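Long-range contacts in Lon211 (Mycobacterium tuberculosis, PDB 6VBK), which forms the N-terminal domain of the ATP-dependent protease Lon and probably helps to recognise and bind protein substrates for degradation: residues A42-A46 / P115-W120; R134-A139 / V195-E200. All coordinates share one frame; numbering follows the deposited sequence.

Interaction 1 of 2, residues A42-A46 / P115-W120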
# COMPACT_ATOMS: atom_id res chain seq x y z
N ALA B 42 -5.30 -2.75 26.29
CA ALA B 42 -4.18 -3.40 25.61
C ALA B 42 -3.96 -2.80 24.23
O ALA B 42 -2.81 -2.69 23.77
CB ALA B 42 -4.42 -4.90 25.51
N ALA B 43 -5.03 -2.40 23.55
CA ALA B 43 -4.89 -1.76 22.24
C ALA B 43 -4.20 -0.41 22.37
O ALA B 43 -3.36 -0.06 21.53
CB ALA B 43 -6.26 -1.60 21.58
N ILE B 44 -4.53 0.35 23.41
CA ILE B 44 -3.89 1.65 23.60
C ILE B 44 -2.42 1.49 23.96
O ILE B 44 -1.57 2.25 23.49
CB ILE B 44 -4.65 2.46 24.67
CG1 ILE B 44 -6.09 2.71 24.22
CG2 ILE B 44 -3.94 3.77 24.97
CD1 ILE B 44 -6.91 3.54 25.18
N GLU B 45 -2.10 0.49 24.79
CA GLU B 45 -0.71 0.28 25.18
C GLU B 45 0.11 -0.28 24.03
O GLU B 45 1.29 0.06 23.87
CB GLU B 45 -0.64 -0.64 26.40
CG GLU B 45 -1.05 0.04 27.69
CD GLU B 45 -0.25 1.30 27.96
OE1 GLU B 45 0.98 1.29 27.75
OE2 GLU B 45 -0.86 2.31 28.37
N ALA B 46 -0.49 -1.15 23.21
CA ALA B 46 0.19 -1.60 21.99
C ALA B 46 0.41 -0.43 21.04
O ALA B 46 1.44 -0.37 20.35
CB ALA B 46 -0.62 -2.70 21.32
N PRO B 115 3.69 -5.23 18.55
CA PRO B 115 3.98 -5.25 19.99
C PRO B 115 2.70 -5.26 20.81
O PRO B 115 1.60 -5.02 20.32
CB PRO B 115 4.78 -3.96 20.21
CG PRO B 115 4.33 -3.05 19.10
CD PRO B 115 4.08 -3.95 17.92
N GLY B 116 2.87 -5.56 22.10
CA GLY B 116 1.76 -5.60 23.02
C GLY B 116 0.90 -6.84 22.86
O GLY B 116 1.19 -7.75 22.07
N ALA B 117 -0.18 -6.88 23.63
CA ALA B 117 -1.10 -8.01 23.64
C ALA B 117 -2.33 -7.78 22.76
O ALA B 117 -3.26 -8.58 22.79
CB ALA B 117 -1.55 -8.32 25.07
N ALA B 118 -2.33 -6.71 21.97
CA ALA B 118 -3.48 -6.37 21.14
C ALA B 118 -3.42 -7.12 19.81
O ALA B 118 -2.38 -7.61 19.38
CB ALA B 118 -3.54 -4.87 20.89
N LEU B 119 -4.58 -7.19 19.15
CA LEU B 119 -4.68 -7.78 17.83
C LEU B 119 -4.32 -6.74 16.77
O LEU B 119 -4.84 -5.62 16.78
CB LEU B 119 -6.09 -8.32 17.59
CG LEU B 119 -6.44 -8.74 16.16
CD1 LEU B 119 -5.51 -9.83 15.66
CD2 LEU B 119 -7.89 -9.18 16.09
N TRP B 120 -3.42 -7.12 15.87
CA TRP B 120 -2.95 -6.23 14.81
C TRP B 120 -3.49 -6.68 13.47
O TRP B 120 -3.54 -7.87 13.17
CB TRP B 120 -1.42 -6.20 14.77
CG TRP B 120 -0.80 -5.55 15.97
CD1 TRP B 120 -0.57 -6.12 17.19
CD2 TRP B 120 -0.31 -4.20 16.06
NE1 TRP B 120 0.02 -5.21 18.03
CE2 TRP B 120 0.19 -4.03 17.36
CE3 TRP B 120 -0.25 -3.13 15.16
CZ2 TRP B 120 0.74 -2.82 17.79
CZ3 TRP B 120 0.30 -1.94 15.59
CH2 TRP B 120 0.78 -1.79 16.89
O HOH W 1 -0.77 -4.27 24.72
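A small apolar contact, built mostly from alanine methyls and bridged by one water, seats helix 38-50 on the loop that joins strands 96-112 and 120-125. Ala46 is at its centre. Its CB enters the concave side of the loop, 3.4 Å from Pro115 O and 3.7 Å from the methyl of Ala118, with the indole of Trp120 also beside it. Short side chains let the backbones come close: the CA atoms of Ala46 and Gly116 are 4.4 Å apart, and Gly116, at a positive phi of 76°, presents only backbone to the helix at the bend. One helical turn earlier, Ala118 CB rests against Ala43 CA at 3.6 Å, between Ala42 O and the Ala46 methyl.

The loop braces itself from within. Trp120 NE1 donates to Pro115 O over 2.8 Å, with the oxygen lying near the indole plane and the N-H bent to 144° at the hydrogen. This bond ties Pro115 to Trp120 across the turn of the loop and, with CG set beside the backbone N (chi1 -68°), helps to set the rotation of the ring, whose benzo edge then reaches Ala46: CZ2 stands 3.6 Å from Ala46 O. At the opposite end of the contact the water donates to Ala42 O, which also accepts the helical bond from Ala46 N, and accepts from Ala117 N at 2.9 Å. Ala118 N, by contrast, is buried without a partner in the model. Strand 9-19 packs against the same elements, with Leu17 touching Ala43 and Pro15 touching Trp120. The contact is thus one between a helix and a beta-hairpin connection, in the strand-rich, PUA-like part of the Lon N domain.

Interaction 2 of 2, residues R134-A139 / V195-E200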
# COMPACT_ATOMS: atom_id res chain seq x y z
N ARG B 134 -22.96 17.45 -7.07
CA ARG B 134 -24.16 16.82 -6.54
C ARG B 134 -24.04 16.59 -5.04
O ARG B 134 -25.04 16.69 -4.32
CB ARG B 134 -24.42 15.50 -7.26
CG ARG B 134 -25.71 14.79 -6.87
CD ARG B 134 -25.42 13.48 -6.16
NE ARG B 134 -26.58 12.59 -6.13
CZ ARG B 134 -26.84 11.68 -7.06
NH1 ARG B 134 -26.02 11.53 -8.10
NH2 ARG B 134 -27.92 10.91 -6.96
N ALA B 135 -22.83 16.28 -4.55
CA ALA B 135 -22.64 16.11 -3.11
C ALA B 135 -22.93 17.40 -2.35
O ALA B 135 -23.38 17.35 -1.20
CB ALA B 135 -21.22 15.62 -2.82
N GLN B 136 -22.66 18.55 -2.97
CA GLN B 136 -22.98 19.82 -2.33
C GLN B 136 -24.48 20.00 -2.17
O GLN B 136 -24.95 20.52 -1.15
CB GLN B 136 -22.39 20.98 -3.15
CG GLN B 136 -20.89 20.89 -3.38
CD GLN B 136 -20.07 21.37 -2.20
OE1 GLN B 136 -19.80 20.62 -1.27
NE2 GLN B 136 -19.67 22.64 -2.23
N GLU B 137 -25.27 19.57 -3.16
CA GLU B 137 -26.72 19.66 -3.06
C GLU B 137 -27.27 18.67 -2.04
O GLU B 137 -28.28 18.95 -1.39
CB GLU B 137 -27.37 19.43 -4.42
CG GLU B 137 -27.21 20.58 -5.40
CD GLU B 137 -26.13 20.34 -6.44
OE1 GLU B 137 -25.21 21.17 -6.54
OE2 GLU B 137 -26.21 19.31 -7.14
N LEU B 138 -26.64 17.50 -1.90
CA LEU B 138 -27.05 16.56 -0.87
C LEU B 138 -26.80 17.13 0.52
O LEU B 138 -27.60 16.90 1.44
CB LEU B 138 -26.31 15.23 -1.04
CG LEU B 138 -26.40 14.55 -2.41
CD1 LEU B 138 -25.43 13.38 -2.48
CD2 LEU B 138 -27.82 14.09 -2.67
N ALA B 139 -25.70 17.86 0.69
CA ALA B 139 -25.39 18.45 1.99
C ALA B 139 -26.38 19.55 2.36
O ALA B 139 -26.81 19.64 3.51
CB ALA B 139 -23.96 18.99 1.99
N VAL B 195 -19.01 9.99 -0.67
CA VAL B 195 -19.80 10.92 0.12
C VAL B 195 -21.21 11.06 -0.45
O VAL B 195 -22.17 11.28 0.31
CB VAL B 195 -19.08 12.28 0.21
CG1 VAL B 195 -18.89 12.89 -1.18
CG2 VAL B 195 -19.84 13.24 1.12
N VAL B 196 -21.37 10.93 -1.77
CA VAL B 196 -22.70 11.03 -2.36
C VAL B 196 -23.61 9.92 -1.85
O VAL B 196 -24.78 10.15 -1.52
CB VAL B 196 -22.60 11.02 -3.90
CG1 VAL B 196 -23.92 10.57 -4.52
CG2 VAL B 196 -22.22 12.39 -4.42
N GLU B 197 -23.07 8.70 -1.74
CA GLU B 197 -23.87 7.58 -1.25
C GLU B 197 -24.27 7.78 0.21
O GLU B 197 -25.42 7.54 0.58
CB GLU B 197 -23.10 6.27 -1.41
CG GLU B 197 -22.92 5.81 -2.84
CD GLU B 197 -22.09 4.55 -2.94
OE1 GLU B 197 -20.86 4.62 -2.75
OE2 GLU B 197 -22.67 3.47 -3.18
N ARG B 198 -23.33 8.23 1.05
CA ARG B 198 -23.62 8.37 2.48
C ARG B 198 -24.71 9.41 2.72
O ARG B 198 -25.68 9.15 3.44
CB ARG B 198 -22.35 8.75 3.24
CG ARG B 198 -21.31 7.66 3.30
CD ARG B 198 -20.46 7.80 4.55
NE ARG B 198 -19.95 9.16 4.72
CZ ARG B 198 -18.84 9.62 4.16
NH1 ARG B 198 -18.11 8.82 3.39
NH2 ARG B 198 -18.45 10.87 4.37
N LEU B 199 -24.56 10.60 2.13
CA LEU B 199 -25.60 11.62 2.26
C LEU B 199 -26.93 11.10 1.75
O LEU B 199 -27.96 11.22 2.42
CB LEU B 199 -25.18 12.88 1.50
CG LEU B 199 -24.07 13.72 2.14
CD1 LEU B 199 -23.52 14.73 1.15
CD2 LEU B 199 -24.60 14.43 3.38
N GLU B 200 -26.93 10.48 0.57
CA GLU B 200 -28.12 9.85 0.03
C GLU B 200 -28.63 8.71 0.92
O GLU B 200 -29.82 8.41 0.90
CB GLU B 200 -27.83 9.37 -1.39
CG GLU B 200 -27.58 10.44 -2.43
CD GLU B 200 -27.22 9.84 -3.79
OE1 GLU B 200 -26.99 8.62 -3.85
OE2 GLU B 200 -27.16 10.59 -4.78
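Ala135 O, already bound by Ala139 N of its own helix at 3.0 Å, is met from the neighbouring helix by the methyl Leu199 CD1 at 3.5 Å. The reverse occurs on the other helix: Val196 O receives Glu200 N, and Leu138 CD1 comes within 3.4 Å of the same oxygen. Each leucine thus lays one branch against a helical carbonyl across the interface. A shared first torsion, with CG anti to the carbonyl carbon (chi1 -55° in Leu138), sends each CD1 across to the opposite helix. Between these points Leu199 CD1 and CB both meet Leu138 CB, each at 3.6 Å.

Nearer the N-terminal ends of the two segments, smaller side chains meet. Ala135 CB fits against two valines, 3.7 Å from Val196 CG2 and slightly farther from Val195 CG1. Val196 also turns CG1 to Leu138 CD1 and to the aliphatic part of Arg134, whose CD lies 3.7 Å away. Arg134 carries its guanidinium past Val196 toward the carboxylate of Glu200. The two probably form a salt bridge, but the modelled atoms are too close for its detail to be trusted. Glu200 CG meanwhile covers Leu138 CD1 at 3.6 Å.

Pro168 of helix 168-173 packs on Val195 and Leu199, and Leu171 on Ala139. The axes of segments 134-139 and 195-200 run 23° from parallel and 9.3 Å apart at closest approach, a geometry consistent with ridges-into-grooves packing; helices 133-153 and 195-207, to which they belong, are neighbours in the helical bundle of the Lon N domain.

In the fold
The two contacts lie on opposite sides of the chain's centre, each about 19 Å from it, with their own centres about 37 Å apart and their nearest atoms about 24 Å apart. They follow one another along the chain: interaction 1 closes within the strand-rich part, and interaction 2 opens in the helical part that follows strand 120-125. Residues 115-120 lead straight into that strand, so little chain separates the first contact from helix 133-153. Neither is touched by the second protein chain of the assembly. Together they exemplify the two-part build of the Lon N domain, one helix set against a sheet and several helices bundled together.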